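PDB 2QZI: cytosolic protein, which is of unknown function, a small cytosolic protein of the DUF1827 family that binds two sodium ions in this crystal. Local coordinates for residues Ala26-Thr31 / Val39-Ala44; Tyr48-Ser53 / Ile97-Thr102; Met4-Thr9 / Glu65-Phe70; Ala34-Val39 / Ile52-Arg57. All blocks are in the same frame, centred on the assembly; numbering follows the deposited sequence. Where two conformers were deposited one is given.

Contact 1: Ala26-Thr31 / Val39-Ala44; sequences AFLVET and VVFTQA. With NA (sodium ion), chain F; NA (sodium ion), chain E.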
loop_
_atom_site.group_PDB
_atom_site.type_symbol
_atom_site.label_atom_id
_atom_site.label_comp_id
_atom_site.label_asym_id
_atom_site.label_seq_id
_atom_site.Cartn_x
_atom_site.Cartn_y
_atom_site.Cartn_z
ATOM N N ALA A 26 -10.900 3.185 -6.068
ATOM C CA ALA A 26 -10.096 3.998 -5.141
ATOM C C ALA A 26 -10.580 5.437 -5.135
ATOM O O ALA A 26 -10.807 5.995 -6.182
ATOM C CB ALA A 26 -8.587 3.945 -5.507
ATOM N N PHE A 27 -10.779 6.018 -3.959
ATOM C CA PHE A 27 -10.919 7.488 -3.813
ATOM C C PHE A 27 -9.683 8.166 -3.157
ATOM O O PHE A 27 -9.516 9.433 -3.138
ATOM C CB PHE A 27 -12.211 7.787 -3.039
ATOM C CG PHE A 27 -12.256 7.212 -1.631
ATOM C CD1 PHE A 27 -13.223 6.253 -1.281
ATOM C CD2 PHE A 27 -11.425 7.733 -0.624
ATOM C CE1 PHE A 27 -13.327 5.783 0.039
ATOM C CE2 PHE A 27 -11.507 7.291 0.671
ATOM C CZ PHE A 27 -12.441 6.283 1.008
ATOM N N LEU A 28 -8.769 7.343 -2.667
ATOM C CA LEU A 28 -7.452 7.871 -2.273
ATOM C C LEU A 28 -6.351 6.994 -2.862
ATOM O O LEU A 28 -6.430 5.752 -2.801
ATOM C CB LEU A 28 -7.352 7.922 -0.741
ATOM C CG LEU A 28 -6.017 8.170 -0.056
ATOM C CD1 LEU A 28 -5.468 9.586 -0.352
ATOM C CD2 LEU A 28 -6.247 7.969 1.451
ATOM N N VAL A 29 -5.355 7.635 -3.444
ATOM C CA VAL A 29 -4.213 6.970 -4.029
ATOM C C VAL A 29 -2.952 7.732 -3.671
ATOM O O VAL A 29 -2.811 8.936 -3.962
ATOM C CB VAL A 29 -4.264 6.880 -5.574
ATOM C CG1 VAL A 29 -3.027 6.065 -6.110
ATOM C CG2 VAL A 29 -5.599 6.271 -6.121
ATOM N N GLU A 30 -2.025 7.033 -3.041
ATOM C CA GLU A 30 -0.749 7.643 -2.699
ATOM C C GLU A 30 0.386 6.710 -3.046
ATOM O O GLU A 30 0.196 5.491 -3.055
ATOM C CB GLU A 30 -0.731 7.926 -1.221
ATOM C CG GLU A 30 -1.941 8.678 -0.797
ATOM C CD GLU A 30 -1.764 9.351 0.524
ATOM O OE1 GLU A 30 -1.116 8.778 1.421
ATOM O OE2 GLU A 30 -2.335 10.444 0.678
ATOM N N THR A 31 1.532 7.273 -3.384
ATOM C CA THR A 31 2.714 6.448 -3.644
ATOM C C THR A 31 3.859 6.782 -2.691
ATOM O O THR A 31 3.968 7.879 -2.233
ATOM C CB THR A 31 3.241 6.604 -5.076
ATOM O OG1 THR A 31 3.472 7.951 -5.306
ATOM C CG2 THR A 31 2.245 6.103 -6.138
ATOM N N VAL A 39 5.849 1.579 -3.197
ATOM C CA VAL A 39 4.623 1.286 -2.497
ATOM C C VAL A 39 3.576 2.174 -3.136
ATOM O O VAL A 39 3.853 3.337 -3.482
ATOM C CB VAL A 39 4.755 1.532 -0.952
ATOM C CG1 VAL A 39 3.519 1.127 -0.206
ATOM C CG2 VAL A 39 5.947 0.746 -0.372
ATOM N N VAL A 40 2.448 1.542 -3.387
ATOM C CA VAL A 40 1.186 2.201 -3.789
ATOM C C VAL A 40 0.168 1.924 -2.709
ATOM O O VAL A 40 0.015 0.814 -2.310
ATOM C CB VAL A 40 0.669 1.754 -5.196
ATOM C CG1 VAL A 40 -0.582 2.566 -5.555
ATOM C CG2 VAL A 40 1.774 2.099 -6.247
ATOM N N PHE A 41 -0.443 2.978 -2.179
ATOM C CA PHE A 41 -1.452 2.850 -1.113
ATOM C C PHE A 41 -2.767 3.461 -1.592
ATOM O O PHE A 41 -2.779 4.611 -2.010
ATOM C CB PHE A 41 -0.961 3.668 0.077
ATOM C CG PHE A 41 -1.934 3.756 1.229
ATOM C CD1 PHE A 41 -2.431 2.593 1.842
ATOM C CD2 PHE A 41 -2.352 4.995 1.713
ATOM C CE1 PHE A 41 -3.315 2.689 2.908
ATOM C CE2 PHE A 41 -3.289 5.102 2.776
ATOM C CZ PHE A 41 -3.767 3.937 3.363
ATOM N N THR A 42 -3.870 2.738 -1.400
ATOM C CA THR A 42 -5.211 3.207 -1.779
ATOM C C THR A 42 -6.280 2.890 -0.724
ATOM O O THR A 42 -6.112 1.968 0.044
ATOM C CB THR A 42 -5.733 2.526 -3.089
ATOM O OG1 THR A 42 -6.080 1.159 -2.857
ATOM C CG2 THR A 42 -4.723 2.584 -4.291
ATOM N N GLN A 43 -7.354 3.703 -0.697
ATOM C CA GLN A 43 -8.571 3.472 0.056
ATOM C C GLN A 43 -9.718 3.570 -0.927
ATOM O O GLN A 43 -9.699 4.440 -1.759
ATOM C CB GLN A 43 -8.829 4.427 1.222
ATOM C CG GLN A 43 -10.031 3.810 2.126
ATOM C CD GLN A 43 -10.391 4.690 3.274
ATOM O OE1 GLN A 43 -9.799 5.760 3.419
ATOM N NE2 GLN A 43 -11.370 4.267 4.105
ATOM N N ALA A 44 -10.716 2.684 -0.778
ATOM C CA ALA A 44 -11.920 2.570 -1.587
ATOM C C ALA A 44 -13.027 2.108 -0.614
ATOM O O ALA A 44 -12.711 1.625 0.458
ATOM C CB ALA A 44 -11.744 1.435 -2.687
HETATM NA NA NA F . -8.370 0.420 -1.958
HETATM NA NA NA E . -12.297 6.147 -8.041
HETATM O O HOH W 1 -14.706 5.927 -7.591
HETATM O O HOH W 2 -9.250 0.169 -4.686
#
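V39 gives its carbonyl oxygen to a CA-H...O contact with T31 CA in the antiparallel hairpin of strands 28-34 and 37-44, and the pairing of 39-44 with 26-31 illustrates how a hairpin ladder adapts at its open end. Next, V40 faces T31 as a non-hydrogen-bonded pair, its CG2 alongside T31 CG2, 4.0 Å away. F41 exchanges two short backbone bonds with E30: F41 N to E30 O and E30 N to F41 O, both 2.7 Å, the first almost straight. The ring of F41 carries E30 OE1 at its edge, although that oxygen is hydrogen-bonded to Y32 OH. L28 O receives a CA-H...O contact from T42 CA as well as the N-H of Q43. T42 OG1 binds a sodium ion at 2.6 Å, beside a longer water ligand; the backbone oxygen of H47 is the other protein ligand. At Q43 the ladder gains a residue: Q43 O accepts from both F27 N (2.9 Å) and L28 N (3.2 Å), a classic beta bulge. With chi1 at 61°, F27 folds its ring back so that one face lies over this same oxygen, while CZ meets Q43 CD at 3.4 Å and the amide plane is turned 48° from the ring. A44 N lies over the same ring face, nearer the rim. A26 O binds the second sodium ion together with L21 O and T24 O. Around the hairpin, helix 14-23 packs on V29 and T31, helix 61-74 reaches V39 from the sheet's other face, and strand 47-53 lies beyond strand 37-44.

Contact 2: Tyr48-Ser53 / Ile97-Thr102; sequences YELLIS and ISFPTT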
loop_
_atom_site.group_PDB
_atom_site.type_symbol
_atom_site.label_atom_id
_atom_site.label_comp_id
_atom_site.label_asym_id
_atom_site.label_seq_id
_atom_site.Cartn_x
_atom_site.Cartn_y
_atom_site.Cartn_z
ATOM N N TYR A 48 -8.896 -1.015 2.005
ATOM C CA TYR A 48 -7.625 -0.333 1.694
ATOM C C TYR A 48 -6.730 -1.350 0.980
ATOM O O TYR A 48 -6.908 -2.544 1.139
ATOM C CB TYR A 48 -6.869 0.041 2.948
ATOM C CG TYR A 48 -7.458 1.073 3.866
ATOM C CD1 TYR A 48 -7.003 2.381 3.814
ATOM C CD2 TYR A 48 -8.354 0.718 4.895
ATOM C CE1 TYR A 48 -7.435 3.341 4.693
ATOM C CE2 TYR A 48 -8.819 1.687 5.805
ATOM C CZ TYR A 48 -8.337 2.995 5.667
ATOM O OH TYR A 48 -8.704 3.996 6.500
ATOM N N GLU A 49 -5.745 -0.887 0.202
ATOM C CA GLU A 49 -4.838 -1.795 -0.507
ATOM C C GLU A 49 -3.412 -1.301 -0.348
ATOM O O GLU A 49 -3.209 -0.107 -0.274
ATOM C CB GLU A 49 -5.205 -1.914 -1.998
ATOM C CG GLU A 49 -6.590 -2.571 -2.284
ATOM C CD GLU A 49 -6.737 -4.019 -1.895
ATOM O OE1 GLU A 49 -5.715 -4.763 -1.904
ATOM O OE2 GLU A 49 -7.900 -4.407 -1.597
ATOM N N LEU A 50 -2.433 -2.199 -0.186
ATOM C CA LEU A 50 -1.005 -1.765 -0.351
ATOM C C LEU A 50 -0.424 -2.689 -1.410
ATOM O O LEU A 50 -0.746 -3.906 -1.397
ATOM C CB LEU A 50 -0.182 -1.984 0.921
ATOM C CG LEU A 50 -0.130 -0.844 1.901
ATOM C CD1 LEU A 50 0.552 -1.461 3.110
ATOM C CD2 LEU A 50 0.722 0.332 1.305
ATOM N N LEU A 51 0.236 -2.089 -2.383
ATOM C CA LEU A 51 1.034 -2.800 -3.426
ATOM C C LEU A 51 2.518 -2.473 -3.267
ATOM O O LEU A 51 2.922 -1.318 -3.377
ATOM C CB LEU A 51 0.586 -2.394 -4.854
ATOM C CG LEU A 51 -0.870 -2.817 -4.996
ATOM C CD1 LEU A 51 -1.873 -1.622 -4.844
ATOM C CD2 LEU A 51 -1.041 -3.600 -6.283
ATOM N N ILE A 52 3.301 -3.502 -2.990
ATOM C CA ILE A 52 4.704 -3.360 -2.590
ATOM C C ILE A 52 5.515 -4.207 -3.569
ATOM O O ILE A 52 5.243 -5.400 -3.766
ATOM C CB ILE A 52 4.969 -3.862 -1.165
ATOM C CG1 ILE A 52 4.076 -3.089 -0.167
ATOM C CG2 ILE A 52 6.497 -3.826 -0.800
ATOM C CD1 ILE A 52 3.930 -3.851 1.164
ATOM N N SER A 53 6.445 -3.547 -4.244
ATOM C CA SER A 53 7.180 -4.173 -5.316
ATOM C C SER A 53 8.593 -3.585 -5.407
ATOM O O SER A 53 8.865 -2.519 -4.892
ATOM C CB SER A 53 6.449 -3.896 -6.627
ATOM O OG SER A 53 6.314 -2.493 -6.782
ATOM N N ILE A 97 -1.352 -6.415 -0.113
ATOM C CA ILE A 97 -2.074 -6.558 1.155
ATOM C C ILE A 97 -3.433 -5.860 1.071
ATOM O O ILE A 97 -3.502 -4.683 0.739
ATOM C CB ILE A 97 -1.285 -6.030 2.378
ATOM C CG1 ILE A 97 0.197 -6.413 2.256
ATOM C CG2 ILE A 97 -1.943 -6.556 3.673
ATOM C CD1 ILE A 97 1.096 -5.881 3.399
ATOM N N SER A 98 -4.499 -6.604 1.361
ATOM C CA SER A 98 -5.856 -6.063 1.335
ATOM C C SER A 98 -6.327 -5.950 2.748
ATOM O O SER A 98 -6.176 -6.891 3.526
ATOM C CB SER A 98 -6.816 -6.990 0.582
ATOM O OG SER A 98 -6.203 -7.167 -0.699
ATOM N N PHE A 99 -6.939 -4.810 3.047
ATOM C CA PHE A 99 -7.462 -4.541 4.371
ATOM C C PHE A 99 -8.981 -4.270 4.227
ATOM O O PHE A 99 -9.394 -3.148 3.922
ATOM C CB PHE A 99 -6.804 -3.326 5.011
ATOM C CG PHE A 99 -5.260 -3.336 5.038
ATOM C CD1 PHE A 99 -4.584 -3.603 6.225
ATOM C CD2 PHE A 99 -4.513 -3.000 3.920
ATOM C CE1 PHE A 99 -3.161 -3.555 6.318
ATOM C CE2 PHE A 99 -3.094 -2.945 3.966
ATOM C CZ PHE A 99 -2.412 -3.190 5.175
ATOM N N PRO A 100 -9.812 -5.293 4.446
ATOM C CA PRO A 100 -11.270 -5.006 4.333
ATOM C C PRO A 100 -11.767 -4.023 5.415
ATOM O O PRO A 100 -11.130 -3.883 6.525
ATOM C CB PRO A 100 -11.958 -6.419 4.465
ATOM C CG PRO A 100 -10.877 -7.418 4.193
ATOM C CD PRO A 100 -9.520 -6.706 4.701
ATOM N N THR A 101 -12.874 -3.323 5.117
ATOM C CA THR A 101 -13.383 -2.357 6.042
ATOM C C THR A 101 -14.858 -2.504 6.127
ATOM O O THR A 101 -15.459 -3.007 5.193
ATOM C CB THR A 101 -13.017 -0.899 5.644
ATOM O OG1 THR A 101 -13.586 -0.507 4.382
ATOM C CG2 THR A 101 -11.440 -0.715 5.598
ATOM N N THR A 102 -15.449 -2.066 7.247
ATOM C CA THR A 102 -16.889 -2.053 7.395
ATOM C C THR A 102 -17.575 -1.168 6.348
ATOM O O THR A 102 -18.496 -1.598 5.680
ATOM C CB THR A 102 -17.290 -1.645 8.827
ATOM O OG1 THR A 102 -16.624 -0.417 9.170
ATOM C CG2 THR A 102 -16.887 -2.740 9.811
#
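This is an antiparallel pairing of two strands distant in sequence, 47-53 and 94-100, an inner pair of the six-stranded sheet, with 94-100 next to the outermost strand 87-91. Y48 with F99 and L50 with I97 are hydrogen-bonded pairs, each closed by two N-H...O bonds, L50 N to I97 O measuring 2.9 Å; between them E49 and S98 form a non-hydrogen-bonded pair. The two faces of the ladder differ sharply in chemistry. On the polar one, S98 OG donates to the syn lone pair of E49 OE1 at 2.7 Å. The glutamate reaches it by bending back, chi2 -65°, which brings the carboxylate over the neighbouring strand, and its other oxygen, OE2, accepts from H47 ND1. The apolar face is a chain of side chains. Y48 CB lies 3.9 Å from F99 CB, and the F99 ring turns its edge to L50 CD1, 4.0 Å from CZ; Y48 O lies in that ring's plane. I97 CG2 rests over one face of the same ring, 3.6 Å above it but toward the rim. Farther along, the ends of I52 and I97 meet through their CD1 atoms. Past the ladder, T101 CG2 presses on Y48 CD2 at 3.5 Å, the two side chains crossing near a right angle. Helix 61-74 lies against the apolar face, where F71 meets L50, I67 meets I52, and L64 and R68 meet I97; strand 37-44 pairs with the far edge of 47-53.

Contact 3: Met4-Thr9 / Glu65-Phe70; sequences MKLINT and EVIREF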
loop_
_atom_site.group_PDB
_atom_site.type_symbol
_atom_site.label_atom_id
_atom_site.label_comp_id
_atom_site.label_asym_id
_atom_site.label_seq_id
_atom_site.Cartn_x
_atom_site.Cartn_y
_atom_site.Cartn_z
HETATM N N MSE A 4 15.919 2.600 6.795
HETATM C CA MSE A 4 15.022 2.940 5.693
HETATM C C MSE A 4 13.697 3.587 6.135
HETATM O O MSE A 4 12.888 2.995 6.898
HETATM C CB MSE A 4 14.755 1.694 4.829
HETATM C CG MSE A 4 13.738 1.894 3.760
HETATM SE SE MSE A 4 11.956 2.013 4.525
HETATM C CE MSE A 4 11.501 0.047 4.703
ATOM N N LYS A 5 13.481 4.797 5.635
ATOM C CA LYS A 5 12.240 5.501 5.895
ATOM C C LYS A 5 11.325 5.506 4.642
ATOM O O LYS A 5 11.789 5.487 3.506
ATOM C CB LYS A 5 12.541 6.931 6.435
ATOM C CG LYS A 5 11.651 7.368 7.650
ATOM C CD LYS A 5 10.095 6.842 7.571
ATOM C CE LYS A 5 9.762 5.742 8.613
ATOM N NZ LYS A 5 9.039 4.542 8.064
ATOM N N LEU A 6 10.026 5.509 4.884
ATOM C CA LEU A 6 8.965 5.687 3.867
ATOM C C LEU A 6 8.893 7.171 3.520
ATOM O O LEU A 6 8.760 8.008 4.426
ATOM C CB LEU A 6 7.650 5.265 4.455
ATOM C CG LEU A 6 7.223 3.761 4.426
ATOM C CD1 LEU A 6 6.814 3.364 3.039
ATOM C CD2 LEU A 6 8.346 2.868 4.916
ATOM N N ILE A 7 9.073 7.484 2.236
ATOM C CA ILE A 7 9.044 8.849 1.691
ATOM C C ILE A 7 7.746 8.890 0.812
ATOM O O ILE A 7 7.542 8.037 -0.071
ATOM C CB ILE A 7 10.351 9.169 0.919
ATOM C CG1 ILE A 7 11.610 8.799 1.726
ATOM C CG2 ILE A 7 10.454 10.671 0.468
ATOM C CD1 ILE A 7 12.384 10.005 2.388
ATOM N N ASN A 8 6.825 9.817 1.127
ATOM C CA ASN A 8 5.680 10.120 0.269
ATOM C C ASN A 8 6.143 10.692 -1.080
ATOM O O ASN A 8 6.675 11.759 -1.114
ATOM C CB ASN A 8 4.695 11.133 0.921
ATOM C CG ASN A 8 3.298 11.077 0.244
ATOM O OD1 ASN A 8 3.201 11.144 -0.976
ATOM N ND2 ASN A 8 2.240 10.847 1.028
ATOM N N THR A 9 5.907 9.988 -2.189
ATOM C CA THR A 9 6.384 10.461 -3.520
ATOM C C THR A 9 5.149 10.794 -4.434
ATOM O O THR A 9 5.312 10.976 -5.652
ATOM C CB THR A 9 7.229 9.350 -4.214
ATOM O OG1 THR A 9 6.437 8.154 -4.207
ATOM C CG2 THR A 9 8.527 9.077 -3.486
ATOM N N GLU A 65 7.205 -6.040 6.820
ATOM C CA GLU A 65 6.700 -5.814 8.188
ATOM C C GLU A 65 6.763 -4.334 8.615
ATOM O O GLU A 65 5.802 -3.801 9.200
ATOM C CB GLU A 65 7.449 -6.716 9.183
ATOM C CG GLU A 65 6.797 -8.133 9.454
ATOM C CD GLU A 65 5.969 -8.766 8.272
ATOM O OE1 GLU A 65 6.570 -9.570 7.481
ATOM O OE2 GLU A 65 4.725 -8.487 8.176
ATOM N N VAL A 66 7.870 -3.679 8.291
ATOM C CA VAL A 66 8.055 -2.257 8.520
ATOM C C VAL A 66 7.048 -1.433 7.704
ATOM O O VAL A 66 6.471 -0.467 8.197
ATOM C CB VAL A 66 9.521 -1.843 8.240
ATOM C CG1 VAL A 66 9.699 -0.331 8.152
ATOM C CG2 VAL A 66 10.449 -2.415 9.318
ATOM N N ILE A 67 6.791 -1.845 6.470
ATOM C CA ILE A 67 5.904 -1.062 5.599
ATOM C C ILE A 67 4.465 -1.196 6.054
ATOM O O ILE A 67 3.696 -0.213 6.089
ATOM C CB ILE A 67 6.050 -1.456 4.107
ATOM C CG1 ILE A 67 7.439 -0.922 3.548
ATOM C CG2 ILE A 67 4.918 -0.835 3.274
ATOM C CD1 ILE A 67 7.825 -1.662 2.288
ATOM N N ARG A 68 4.139 -2.417 6.421
ATOM C CA ARG A 68 2.781 -2.722 6.849
ATOM C C ARG A 68 2.495 -1.997 8.153
ATOM O O ARG A 68 1.403 -1.428 8.293
ATOM C CB ARG A 68 2.545 -4.230 7.016
ATOM C CG ARG A 68 1.079 -4.554 7.336
ATOM C CD ARG A 68 0.878 -5.965 7.958
ATOM N NE ARG A 68 0.432 -6.955 6.991
ATOM C CZ ARG A 68 1.105 -8.059 6.625
ATOM N NH1 ARG A 68 0.557 -8.880 5.735
ATOM N NH2 ARG A 68 2.326 -8.329 7.125
ATOM N N GLU A 69 3.455 -2.008 9.095
ATOM C CA GLU A 69 3.180 -1.427 10.389
ATOM C C GLU A 69 3.172 0.120 10.313
ATOM O O GLU A 69 2.488 0.762 11.126
ATOM C CB GLU A 69 4.145 -1.952 11.462
ATOM C CG GLU A 69 3.848 -3.420 11.944
ATOM C CD GLU A 69 2.385 -3.661 12.484
ATOM O OE1 GLU A 69 1.729 -4.676 12.063
ATOM O OE2 GLU A 69 1.902 -2.832 13.311
ATOM N N PHE A 70 3.911 0.702 9.358
ATOM C CA PHE A 70 3.853 2.137 9.069
ATOM C C PHE A 70 2.453 2.566 8.620
ATOM O O PHE A 70 1.907 3.532 9.122
ATOM C CB PHE A 70 4.866 2.519 7.981
ATOM C CG PHE A 70 4.855 4.023 7.622
ATOM C CD1 PHE A 70 5.617 4.938 8.346
ATOM C CD2 PHE A 70 4.070 4.489 6.567
ATOM C CE1 PHE A 70 5.596 6.332 7.998
ATOM C CE2 PHE A 70 3.992 5.853 6.235
ATOM C CZ PHE A 70 4.783 6.790 6.948
#
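L6 and F70 meet because each side chain is directed at the other by its first torsion: L6 holds CG beside its backbone N (chi1 -85°), while F70 swings its ring out opposite its own N (chi1 180°), away from the helix and up to the leucine. The two slide past each other in opposite directions, and L6 comes down on the flat of the ring. L6 CB stands 4.0 Å from the ring centroid, only 7° off the normal, a CH-pi contact of nearly ideal placement, and L6 CG lies 3.9 Å from F70 CD2. One branch of the leucine extends further: CD2 touches I67 CG1 at 4.1 Å, crossing that side chain at about a right angle, so L6 fits against I67 and F70, three residues apart on the same side of the helix. Selenomethionine M4 widens the patch toward the start of the helix segment. Bent along its chain, it leads its terminal methyl CE to V66 CG1, 3.9 Å away, with I67 CG1 slightly farther off. K5 brings NZ within 3.5 Å of F70 CD1 in an oblique approach that crosses the ring side chain. No hydrogen bond joins the two segments, and what unites them is apolar contact with one amine near the ring. L6 also packs on Y32, and M4 on A34, in the adjoining strand 28-34. The example is a small case of helix-on-sheet packing in an alpha+beta fold: helix 61-74 lies across one face of the antiparallel sheet, and residues at and just before the N-terminal edge strand supply some of the side chains that meet it.

Contact 4: Ala34-Val39 / Ile52-Arg57; sequences AGNTDV and ISNKHR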
loop_
_atom_site.group_PDB
_atom_site.type_symbol
_atom_site.label_atom_id
_atom_site.label_comp_id
_atom_site.label_asym_id
_atom_site.label_seq_id
_atom_site.Cartn_x
_atom_site.Cartn_y
_atom_site.Cartn_z
ATOM N N ALA A 34 10.438 3.185 -0.284
ATOM C CA ALA A 34 11.024 2.591 0.889
ATOM C C ALA A 34 12.411 2.149 0.362
ATOM O O ALA A 34 12.633 1.001 0.058
ATOM C CB ALA A 34 10.122 1.424 1.352
ATOM N N GLY A 35 13.322 3.103 0.187
ATOM C CA GLY A 35 14.611 2.842 -0.487
ATOM C C GLY A 35 14.331 2.615 -1.967
ATOM O O GLY A 35 13.752 3.480 -2.606
ATOM N N ASN A 36 14.701 1.456 -2.513
ATOM C CA ASN A 36 14.368 1.144 -3.916
ATOM C C ASN A 36 13.084 0.304 -4.123
ATOM O O ASN A 36 12.698 -0.006 -5.247
ATOM C CB ASN A 36 15.564 0.590 -4.709
ATOM C CG ASN A 36 16.310 -0.548 -3.986
ATOM O OD1 ASN A 36 15.732 -1.374 -3.287
ATOM N ND2 ASN A 36 17.615 -0.590 -4.193
ATOM N N THR A 37 12.428 -0.005 -3.012
ATOM C CA THR A 37 11.102 -0.571 -2.984
ATOM C C THR A 37 10.019 0.495 -3.187
ATOM O O THR A 37 10.070 1.616 -2.597
ATOM C CB THR A 37 10.901 -1.363 -1.650
ATOM O OG1 THR A 37 11.773 -2.496 -1.638
ATOM C CG2 THR A 37 9.509 -1.895 -1.516
ATOM N N ASP A 38 9.026 0.153 -4.021
ATOM C CA ASP A 38 7.938 1.090 -4.309
ATOM C C ASP A 38 6.628 0.624 -3.699
ATOM O O ASP A 38 6.317 -0.539 -3.737
ATOM C CB ASP A 38 7.648 1.201 -5.795
ATOM C CG ASP A 38 8.836 1.471 -6.606
ATOM O OD1 ASP A 38 9.474 2.521 -6.394
ATOM O OD2 ASP A 38 9.146 0.572 -7.454
ATOM N N VAL A 39 5.849 1.579 -3.197
ATOM C CA VAL A 39 4.623 1.286 -2.497
ATOM C C VAL A 39 3.576 2.174 -3.136
ATOM O O VAL A 39 3.853 3.337 -3.482
ATOM C CB VAL A 39 4.755 1.532 -0.952
ATOM C CG1 VAL A 39 3.519 1.127 -0.206
ATOM C CG2 VAL A 39 5.947 0.746 -0.372
ATOM N N ILE A 52 3.301 -3.502 -2.990
ATOM C CA ILE A 52 4.704 -3.360 -2.590
ATOM C C ILE A 52 5.515 -4.207 -3.569
ATOM O O ILE A 52 5.243 -5.400 -3.766
ATOM C CB ILE A 52 4.969 -3.862 -1.165
ATOM C CG1 ILE A 52 4.076 -3.089 -0.167
ATOM C CG2 ILE A 52 6.497 -3.826 -0.800
ATOM C CD1 ILE A 52 3.930 -3.851 1.164
ATOM N N SER A 53 6.445 -3.547 -4.244
ATOM C CA SER A 53 7.180 -4.173 -5.316
ATOM C C SER A 53 8.593 -3.585 -5.407
ATOM O O SER A 53 8.865 -2.519 -4.892
ATOM C CB SER A 53 6.449 -3.896 -6.627
ATOM O OG SER A 53 6.314 -2.493 -6.782
ATOM N N ASN A 54 9.481 -4.319 -6.057
ATOM C CA ASN A 54 10.860 -3.903 -6.180
ATOM C C ASN A 54 11.479 -4.378 -7.483
ATOM O O ASN A 54 11.826 -5.518 -7.591
ATOM C CB ASN A 54 11.659 -4.464 -5.009
ATOM C CG ASN A 54 13.042 -3.803 -4.877
ATOM O OD1 ASN A 54 13.716 -3.531 -5.862
ATOM N ND2 ASN A 54 13.431 -3.515 -3.661
ATOM N N LYS A 55 11.649 -3.503 -8.462
ATOM C CA LYS A 55 12.109 -3.879 -9.804
ATOM C C LYS A 55 13.349 -4.805 -9.829
ATOM O O LYS A 55 13.421 -5.743 -10.645
ATOM C CB LYS A 55 12.305 -2.597 -10.653
ATOM C CG LYS A 55 11.026 -1.687 -10.669
ATOM C CD LYS A 55 11.123 -0.468 -11.585
ATOM C CE LYS A 55 11.965 0.687 -10.950
ATOM N NZ LYS A 55 11.101 1.660 -10.139
ATOM N N HIS A 56 14.278 -4.594 -8.896
ATOM C CA HIS A 56 15.593 -5.265 -8.898
ATOM C C HIS A 56 15.643 -6.618 -8.167
ATOM O O HIS A 56 16.354 -7.542 -8.588
ATOM C CB HIS A 56 16.650 -4.336 -8.286
ATOM C CG HIS A 56 16.395 -2.875 -8.534
ATOM N ND1 HIS A 56 15.550 -2.118 -7.741
ATOM C CD2 HIS A 56 16.875 -2.033 -9.487
ATOM C CE1 HIS A 56 15.522 -0.872 -8.197
ATOM N NE2 HIS A 56 16.328 -0.790 -9.248
ATOM N N ARG A 57 14.892 -6.742 -7.074
ATOM C CA ARG A 57 15.080 -7.855 -6.149
ATOM C C ARG A 57 13.766 -8.244 -5.546
ATOM O O ARG A 57 12.778 -7.524 -5.682
ATOM C CB ARG A 57 16.064 -7.480 -5.026
ATOM C CG ARG A 57 15.735 -6.175 -4.261
ATOM C CD ARG A 57 16.669 -5.944 -3.051
ATOM N NE ARG A 57 16.426 -4.651 -2.394
ATOM C CZ ARG A 57 15.378 -4.379 -1.605
ATOM N NH1 ARG A 57 14.428 -5.320 -1.352
ATOM N NH2 ARG A 57 15.257 -3.154 -1.083
HETATM O O HOH W 3 16.325 -0.519 -0.582
HETATM O O HOH W 4 4.362 -1.118 -6.049
HETATM O O HOH W 5 8.182 -1.610 -8.647
#
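N36 and T37, at the end of a type II' turn running from A34 to T37, meet N54 and R57 at the open end of the beta hairpin of 37-44 and 47-53, where one strand comes out of the turn and the other passes into a loop. Backbone bonds define the last regular pair: D38 N gives to S53 O at 2.8 Å and S53 N returns to D38 O, with V39 and I52 as the non-hydrogen-bonded pair after it. Apolar contact is modest, chiefly T37 CG2 against I52 CG2 at 3.6 Å. Side-chain polar contacts carry the loop end. N54 ND2 donates to N36 OD1 at 3.2 Å, arriving from above the carbonyl plane, with the two amides turned 65° apart, and weakly to T37 OG1. The same N36 oxygen takes a weak bond from R57 NH2. R57 is aimed there by an extended chain, while its NH1 forms a salt bridge with E63, whose other oxygen bonds T37 OG1. N54 ND2 lies over the centre of the guanidinium face, 2.9 Å above its plane; both groups are donors, packed closely without a bond between them. The other end of the N54 amide is held by H56: OD1 accepts from H56 N, an Asx turn, and from H56 ND1 at 3.0 Å, in the imidazole plane. Charge pairing is loose, D38 OD2 and K55 NZ forming a weak salt bridge at 3.5 Å. Water also bridges the strands, one molecule donating to D38 OD2 at 2.7 Å and hydrogen-bonded to S53 OG at 2.8 Å.

How the contacts relate
One sheet links all four contacts, and their chemistry follows their place in it. Contact 2 is the buried one, an inner ladder whose apolar face lies beneath helix 61-74; contact 1 is partly buried and continues the sheet through strand 37-44, whose T42 O and V40 N are probably bonded to E49 N and L51 O. Contact 4 reuses strands 37-44 and 47-53 at the opposite end from the sodium sites, sharing V39 with contact 1 and I52 and S53 with contact 2, but there polar side chains, some buried and some exposed, and waters take over from the ladder. Contact 3 differs again, joining helix to edge strand without hydrogen bonds; its I67 also packs on A34.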